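PDB 6UEH: Cow rumen GH26 endo-mannanase from Metagenome, which probably cleaves internal beta-1,4-mannosidic linkages in mannans such as galactomannan, as an endo-mannanase of glycoside hydrolase family 26. Local coordinates for residues Y263-C274 / A325-T336. Sequence-based numbering, arbitrary orientation.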
ATOM      1  N   TYR A 263       1.442  -8.744  20.810  1.00 23.54           N
ATOM      2  CA  TYR A 263       2.133  -7.946  19.808  1.00 22.91           C
ATOM      3  C   TYR A 263       1.505  -6.559  19.759  1.00 23.28           C
ATOM      4  O   TYR A 263       1.903  -5.713  18.961  1.00 24.05           O
ATOM      5  CB  TYR A 263       2.085  -8.613  18.426  1.00 26.14           C
ATOM      6  CG  TYR A 263       0.712  -9.080  17.975  1.00 29.15           C
ATOM      7  CD1 TYR A 263      -0.334  -8.180  17.800  1.00 30.19           C
ATOM      8  CD2 TYR A 263       0.474 -10.419  17.692  1.00 32.03           C
ATOM      9  CE1 TYR A 263      -1.581  -8.601  17.383  1.00 33.98           C
ATOM     10  CE2 TYR A 263      -0.771 -10.849  17.269  1.00 35.62           C
ATOM     11  CZ  TYR A 263      -1.793  -9.935  17.117  1.00 36.68           C
ATOM     12  OH  TYR A 263      -3.033 -10.355  16.699  1.00 41.62           O
ATOM     13  N   ALA A 264       0.512  -6.345  20.617  1.00 24.85           N
ATOM     14  CA  ALA A 264      -0.263  -5.108  20.614  1.00 26.84           C
ATOM     15  C   ALA A 264       0.379  -4.031  21.483  1.00 25.63           C
ATOM     16  O   ALA A 264       1.544  -4.140  21.866  1.00 22.42           O
ATOM     17  CB  ALA A 264      -1.688  -5.378  21.075  1.00 26.96           C
ATOM     18  N   THR A 265      -0.394  -2.995  21.795  1.00 28.15           N
ATOM     19  CA  THR A 265       0.117  -1.841  22.529  1.00 28.60           C
ATOM     20  C   THR A 265      -0.287  -1.863  24.000  1.00 31.13           C
ATOM     21  O   THR A 265      -0.390  -0.817  24.642  1.00 33.65           O
ATOM     22  CB  THR A 265      -0.375  -0.523  21.896  1.00 29.17           C
ATOM     23  OG1 THR A 265      -1.808  -0.516  21.864  1.00 32.34           O
ATOM     24  CG2 THR A 265       0.154  -0.384  20.480  1.00 27.34           C
ATOM     25  N   SER A 266      -0.506  -3.059  24.532  1.00 30.32           N
ATOM     26  CA  SER A 266      -1.019  -3.216  25.887  1.00 32.67           C
ATOM     27  C   SER A 266       0.047  -3.661  26.888  1.00 31.24           C
ATOM     28  O   SER A 266      -0.268  -3.970  28.035  1.00 32.74           O
ATOM     29  CB  SER A 266      -2.176  -4.219  25.886  1.00 35.43           C
ATOM     30  OG  SER A 266      -1.802  -5.417  25.226  1.00 34.97           O
ATOM     31  N   SER A 267       1.303  -3.692  26.454  1.00 28.81           N
ATOM     32  CA  SER A 267       2.391  -4.151  27.314  1.00 28.01           C
ATOM     33  C   SER A 267       3.107  -3.002  28.019  1.00 28.95           C
ATOM     34  O   SER A 267       3.050  -1.857  27.575  1.00 29.59           O
ATOM     35  CB  SER A 267       3.403  -4.961  26.501  1.00 25.35           C
ATOM     36  OG  SER A 267       4.518  -5.323  27.298  1.00 25.03           O
ATOM     37  N   THR A 268       3.782  -3.322  29.120  1.00 28.69           N
ATOM     38  CA  THR A 268       4.600  -2.346  29.832  1.00 28.91           C
ATOM     39  C   THR A 268       6.001  -2.281  29.223  1.00 26.67           C
ATOM     40  O   THR A 268       6.844  -1.491  29.650  1.00 26.96           O
ATOM     41  CB  THR A 268       4.698  -2.676  31.329  1.00 30.84           C
ATOM     42  OG1 THR A 268       5.164  -4.022  31.492  1.00 29.97           O
ATOM     43  CG2 THR A 268       3.334  -2.534  31.992  1.00 33.21           C
ATOM     44  N   PHE A 269       6.236  -3.134  28.231  1.00 24.77           N
ATOM     45  CA  PHE A 269       7.442  -3.089  27.408  1.00 23.19           C
ATOM     46  C   PHE A 269       7.600  -1.692  26.808  1.00 23.48           C
ATOM     47  O   PHE A 269       6.733  -1.226  26.069  1.00 22.48           O
ATOM     48  CB  PHE A 269       7.352  -4.157  26.308  1.00 21.31           C
ATOM     49  CG  PHE A 269       8.594  -4.300  25.466  1.00 20.21           C
ATOM     50  CD1 PHE A 269       8.792  -3.502  24.350  1.00 20.30           C
ATOM     51  CD2 PHE A 269       9.535  -5.275  25.759  1.00 19.56           C
ATOM     52  CE1 PHE A 269       9.922  -3.652  23.558  1.00 20.08           C
ATOM     53  CE2 PHE A 269      10.667  -5.432  24.973  1.00 19.62           C
ATOM     54  CZ  PHE A 269      10.861  -4.620  23.873  1.00 19.06           C
ATOM     55  N   LYS A 270       8.697  -1.020  27.145  1.00 23.94           N
ATOM     56  CA  LYS A 270       8.959   0.316  26.617  1.00 24.54           C
ATOM     57  C   LYS A 270       9.540   0.227  25.209  1.00 22.46           C
ATOM     58  O   LYS A 270      10.712  -0.105  25.031  1.00 21.95           O
ATOM     59  CB  LYS A 270       9.907   1.088  27.539  1.00 26.28           C
ATOM     60  CG  LYS A 270       9.303   1.432  28.894  1.00 29.11           C
ATOM     61  CD  LYS A 270      10.239   2.310  29.713  1.00 32.08           C
ATOM     62  CE  LYS A 270       9.627   2.664  31.060  1.00 35.74           C
ATOM     63  NZ  LYS A 270       9.309   1.450  31.863  1.00 35.55           N
ATOM     64  N   THR A 271       8.706   0.525  24.216  1.00 20.85           N
ATOM     65  CA  THR A 271       9.072   0.359  22.810  1.00 19.46           C
ATOM     66  C   THR A 271      10.373   1.073  22.439  1.00 20.01           C
ATOM     67  O   THR A 271      11.246   0.490  21.796  1.00 18.79           O
ATOM     68  CB  THR A 271       7.943   0.863  21.886  1.00 20.29           C
ATOM     69  OG1 THR A 271       6.806   0.001  22.011  1.00 20.25           O
ATOM     70  CG2 THR A 271       8.400   0.878  20.434  1.00 19.69           C
ATOM     71  N   ALA A 272      10.501   2.328  22.857  1.00 21.83           N
ATOM     72  CA  ALA A 272      11.666   3.135  22.508  1.00 23.35           C
ATOM     73  C   ALA A 272      12.967   2.552  23.062  1.00 23.03           C
ATOM     74  O   ALA A 272      14.041   2.783  22.510  1.00 23.70           O
ATOM     75  CB  ALA A 272      11.482   4.566  22.998  1.00 25.62           C
ATOM     76  N   ASP A 273      12.871   1.789  24.146  1.00 22.92           N
ATOM     77  CA  ASP A 273      14.064   1.268  24.805  1.00 22.86           C
ATOM     78  C   ASP A 273      14.620   0.007  24.151  1.00 20.53           C
ATOM     79  O   ASP A 273      15.729  -0.418  24.477  1.00 20.33           O
ATOM     80  CB  ASP A 273      13.779   0.992  26.285  1.00 23.79           C
ATOM     81  CG  ASP A 273      13.763   2.255  27.118  1.00 27.90           C
ATOM     82  OD1 ASP A 273      14.252   3.292  26.626  1.00 30.10           O
ATOM     83  OD2 ASP A 273      13.271   2.214  28.267  1.00 29.56           O
ATOM     84  N   CYS A 274      13.874  -0.586  23.224  1.00 19.81           N
ATOM     85  CA  CYS A 274      14.320  -1.836  22.612  1.00 19.00           C
ATOM     86  C   CYS A 274      15.583  -1.627  21.777  1.00 19.58           C
ATOM     87  O   CYS A 274      16.290  -2.582  21.464  1.00 21.12           O
ATOM     88  CB  CYS A 274      13.212  -2.455  21.752  1.00 18.05           C
ATOM     89  SG  CYS A 274      12.939  -1.667  20.152  1.00 21.24           S
ATOM     90  N   ALA A 325      -1.196   3.425  16.557  1.00 22.49           N
ATOM     91  CA  ALA A 325      -0.585   2.141  16.237  1.00 22.23           C
ATOM     92  C   ALA A 325      -1.266   0.999  16.983  1.00 23.57           C
ATOM     93  O   ALA A 325      -1.758   1.183  18.097  1.00 24.46           O
ATOM     94  CB  ALA A 325       0.895   2.173  16.559  1.00 22.45           C
ATOM     95  N   TRP A 326      -1.305  -0.180  16.370  1.00 22.70           N
ATOM     96  CA  TRP A 326      -1.869  -1.342  17.048  1.00 24.58           C
ATOM     97  C   TRP A 326      -0.819  -2.419  17.307  1.00 23.32           C
ATOM     98  O   TRP A 326      -1.078  -3.381  18.025  1.00 24.64           O
ATOM     99  CB  TRP A 326      -3.047  -1.925  16.259  1.00 25.81           C
ATOM    100  CG  TRP A 326      -2.797  -2.156  14.802  1.00 26.28           C
ATOM    101  CD1 TRP A 326      -1.900  -3.023  14.247  1.00 25.04           C
ATOM    102  CD2 TRP A 326      -3.484  -1.535  13.707  1.00 27.59           C
ATOM    103  NE1 TRP A 326      -1.975  -2.967  12.875  1.00 25.32           N
ATOM    104  CE2 TRP A 326      -2.941  -2.062  12.519  1.00 26.83           C
ATOM    105  CE3 TRP A 326      -4.502  -0.578  13.619  1.00 29.16           C
ATOM    106  CZ2 TRP A 326      -3.380  -1.664  11.257  1.00 27.31           C
ATOM    107  CZ3 TRP A 326      -4.938  -0.184  12.365  1.00 29.11           C
ATOM    108  CH2 TRP A 326      -4.377  -0.726  11.201  1.00 28.34           C
ATOM    109  N   PHE A 327       0.364  -2.254  16.724  1.00 21.15           N
ATOM    110  CA  PHE A 327       1.501  -3.118  17.032  1.00 20.08           C
ATOM    111  C   PHE A 327       2.469  -2.374  17.948  1.00 20.59           C
ATOM    112  O   PHE A 327       2.571  -1.149  17.871  1.00 19.61           O
ATOM    113  CB  PHE A 327       2.208  -3.566  15.754  1.00 18.78           C
ATOM    114  CG  PHE A 327       1.438  -4.579  14.956  1.00 20.11           C
ATOM    115  CD1 PHE A 327       0.806  -5.641  15.582  1.00 22.19           C
ATOM    116  CD2 PHE A 327       1.336  -4.464  13.580  1.00 19.99           C
ATOM    117  CE1 PHE A 327       0.097  -6.574  14.850  1.00 22.77           C
ATOM    118  CE2 PHE A 327       0.626  -5.393  12.841  1.00 20.48           C
ATOM    119  CZ  PHE A 327       0.005  -6.447  13.476  1.00 21.74           C
ATOM    120  N   TRP A 328       3.185  -3.104  18.803  1.00 20.58           N
ATOM    121  CA  TRP A 328       4.016  -2.455  19.816  1.00 20.71           C
ATOM    122  C   TRP A 328       5.149  -1.627  19.210  1.00 18.23           C
ATOM    123  O   TRP A 328       5.565  -0.625  19.791  1.00 18.02           O
ATOM    124  CB  TRP A 328       4.588  -3.482  20.808  1.00 21.95           C
ATOM    125  CG  TRP A 328       5.567  -4.483  20.240  1.00 20.85           C
ATOM    126  CD1 TRP A 328       5.295  -5.767  19.862  1.00 21.34           C
ATOM    127  CD2 TRP A 328       6.973  -4.291  20.021  1.00 19.98           C
ATOM    128  NE1 TRP A 328       6.438  -6.381  19.409  1.00 19.85           N
ATOM    129  CE2 TRP A 328       7.482  -5.498  19.495  1.00 19.77           C
ATOM    130  CE3 TRP A 328       7.851  -3.217  20.212  1.00 19.41           C
ATOM    131  CZ2 TRP A 328       8.827  -5.659  19.155  1.00 19.14           C
ATOM    132  CZ3 TRP A 328       9.186  -3.378  19.873  1.00 18.76           C
ATOM    133  CH2 TRP A 328       9.661  -4.591  19.352  1.00 19.04           C
ATOM    134  N   TRP A 329       5.632  -2.020  18.036  1.00 15.82           N
ATOM    135  CA  TRP A 329       6.762  -1.315  17.437  1.00 17.01           C
ATOM    136  C   TRP A 329       6.394   0.066  16.884  1.00 18.18           C
ATOM    137  O   TRP A 329       7.274   0.830  16.494  1.00 19.20           O
ATOM    138  CB  TRP A 329       7.410  -2.165  16.336  1.00 17.00           C
ATOM    139  CG  TRP A 329       6.461  -2.801  15.361  1.00 16.58           C
ATOM    140  CD1 TRP A 329       5.851  -2.203  14.297  1.00 17.58           C
ATOM    141  CD2 TRP A 329       6.040  -4.171  15.345  1.00 17.59           C
ATOM    142  NE1 TRP A 329       5.067  -3.112  13.627  1.00 17.38           N
ATOM    143  CE2 TRP A 329       5.167  -4.328  14.250  1.00 17.93           C
ATOM    144  CE3 TRP A 329       6.312  -5.280  16.155  1.00 19.11           C
ATOM    145  CZ2 TRP A 329       4.565  -5.548  13.943  1.00 17.98           C
ATOM    146  CZ3 TRP A 329       5.713  -6.489  15.850  1.00 19.31           C
ATOM    147  CH2 TRP A 329       4.847  -6.613  14.753  1.00 18.55           C
ATOM    148  N   GLY A 330       5.106   0.394  16.866  1.00 18.75           N
ATOM    149  CA  GLY A 330       4.669   1.701  16.400  1.00 18.79           C
ATOM    150  C   GLY A 330       4.176   2.585  17.531  1.00 19.91           C
ATOM    151  O   GLY A 330       3.794   3.738  17.322  1.00 19.69           O
ATOM    152  N   LYS A 331       4.203   2.032  18.738  1.00 20.35           N
ATOM    153  CA  LYS A 331       3.632   2.666  19.922  1.00 22.25           C
ATOM    154  C   LYS A 331       4.335   3.964  20.317  1.00 23.65           C
ATOM    155  O   LYS A 331       3.728   4.842  20.929  1.00 24.81           O
ATOM    156  CB  LYS A 331       3.671   1.678  21.090  1.00 21.98           C
ATOM    157  CG  LYS A 331       2.898   2.093  22.325  1.00 23.96           C
ATOM    158  CD  LYS A 331       2.978   0.997  23.374  1.00 24.61           C
ATOM    159  CE  LYS A 331       2.205   1.358  24.632  1.00 27.78           C
ATOM    160  NZ  LYS A 331       2.274   0.255  25.627  1.00 29.54           N
ATOM    161  N   ALA A 332       5.612   4.081  19.969  1.00 23.80           N
ATOM    162  CA  ALA A 332       6.409   5.238  20.367  1.00 24.88           C
ATOM    163  C   ALA A 332       6.494   6.301  19.272  1.00 24.09           C
ATOM    164  O   ALA A 332       7.231   7.278  19.404  1.00 24.45           O
ATOM    165  CB  ALA A 332       7.804   4.795  20.773  1.00 24.57           C
ATOM    166  N   GLY A 333       5.744   6.111  18.191  1.00 22.43           N
ATOM    167  CA  GLY A 333       5.693   7.101  17.131  1.00 22.71           C
ATOM    168  C   GLY A 333       6.551   6.778  15.922  1.00 21.78           C
ATOM    169  O   GLY A 333       7.337   5.830  15.936  1.00 20.26           O
ATOM    170  N   ALA A 334       6.402   7.586  14.876  1.00 21.41           N
ATOM    171  CA  ALA A 334       7.064   7.342  13.598  1.00 20.61           C
ATOM    172  C   ALA A 334       8.586   7.414  13.695  1.00 21.12           C
ATOM    173  O   ALA A 334       9.283   6.546  13.175  1.00 20.32           O
ATOM    174  CB  ALA A 334       6.558   8.330  12.552  1.00 20.64           C
ATOM    175  N   LYS A 335       9.097   8.447  14.358  1.00 23.36           N
ATOM    176  CA  LYS A 335      10.540   8.650  14.454  1.00 24.06           C
ATOM    177  C   LYS A 335      11.227   7.477  15.149  1.00 23.85           C
ATOM    178  O   LYS A 335      12.230   6.954  14.657  1.00 23.20           O
ATOM    179  CB  LYS A 335      10.852   9.950  15.194  1.00 26.71           C
ATOM    180  CG  LYS A 335      12.342  10.244  15.313  1.00 29.44           C
ATOM    181  CD  LYS A 335      12.601  11.479  16.160  1.00 32.64           C
ATOM    182  CE  LYS A 335      14.092  11.766  16.277  1.00 35.13           C
ATOM    183  NZ  LYS A 335      14.837  10.637  16.906  1.00 35.88           N
ATOM    184  N   THR A 336      10.681   7.063  16.287  1.00 23.20           N
ATOM    185  CA  THR A 336      11.222   5.921  17.014  1.00 22.12           C
ATOM    186  C   THR A 336      11.107   4.651  16.181  1.00 21.44           C
ATOM    187  O   THR A 336      12.031   3.834  16.151  1.00 23.05           O
ATOM    188  CB  THR A 336      10.508   5.717  18.365  1.00 21.23           C
ATOM    189  OG1 THR A 336      10.779   6.833  19.220  1.00 22.30           O
ATOM    190  CG2 THR A 336      10.992   4.438  19.042  1.00 20.65           C
TER
HETATM  191  O   HOH W   1       2.928  -2.586  23.960  1.00 22.71           O
HETATM  192  O   HOH W   2      -3.118  -2.489  19.871  1.00 42.40           O
HETATM  193  O   HOH W   3       4.983   0.842  26.562  1.00 37.01           O
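Two loops of the family 26 TIM barrel, one in the long connection from barrel strand 234-238 to helix 280-301 and the other leading from the adjacent strand 306-309 to helix 334-351, are clasped where Tyr263 and Thr271 meet Phe327 and Trp328. Trp328 N donates to Tyr263 O (2.9 Å), and beside this bond the edge of the Phe327 ring is turned to the face of Tyr263 in an offset edge-to-face pair, planes at 76°. Trp328 is wedged into the other loop: Phe269 turns its own edge toward the face of the indole's six-membered ring, centroids 5.2 Å apart, while Cys274 SG and Thr271 OG1 lie at the indole's edge. Beyond the contact, Trp328 NE1 is hydrogen-bonded to Ile241 O. Thr271, with OG1 beside its backbone N and anti to the carbonyl carbon (chi1 -68°), donates to Trp328 O (2.6 Å) from one face of that carbonyl; Lys331 N donates from the opposite face, so two donors grip a single oxygen. Lys331, fully extended, runs alongside Thr265 to bring NZ to Thr265 O (3.0 Å), well above the carbonyl plane, and to water 3 (2.9 Å), which in turn donates to Phe269 O. A methionine in its place would probably leave Thr265 O and this water without their ammonium partner and the loop from Thr265 to Phe269 less firmly tethered. Farther along, Ala272 packs on Ala332 and on CG2 of Thr336, in the first turn of the helix that begins after Gly333. Such aromatic wedging, with hydrogen bonds to main-chain carbonyls, suits neighbouring beta-to-alpha loops at the C-terminal, active-site end of a (beta/alpha)8 barrel.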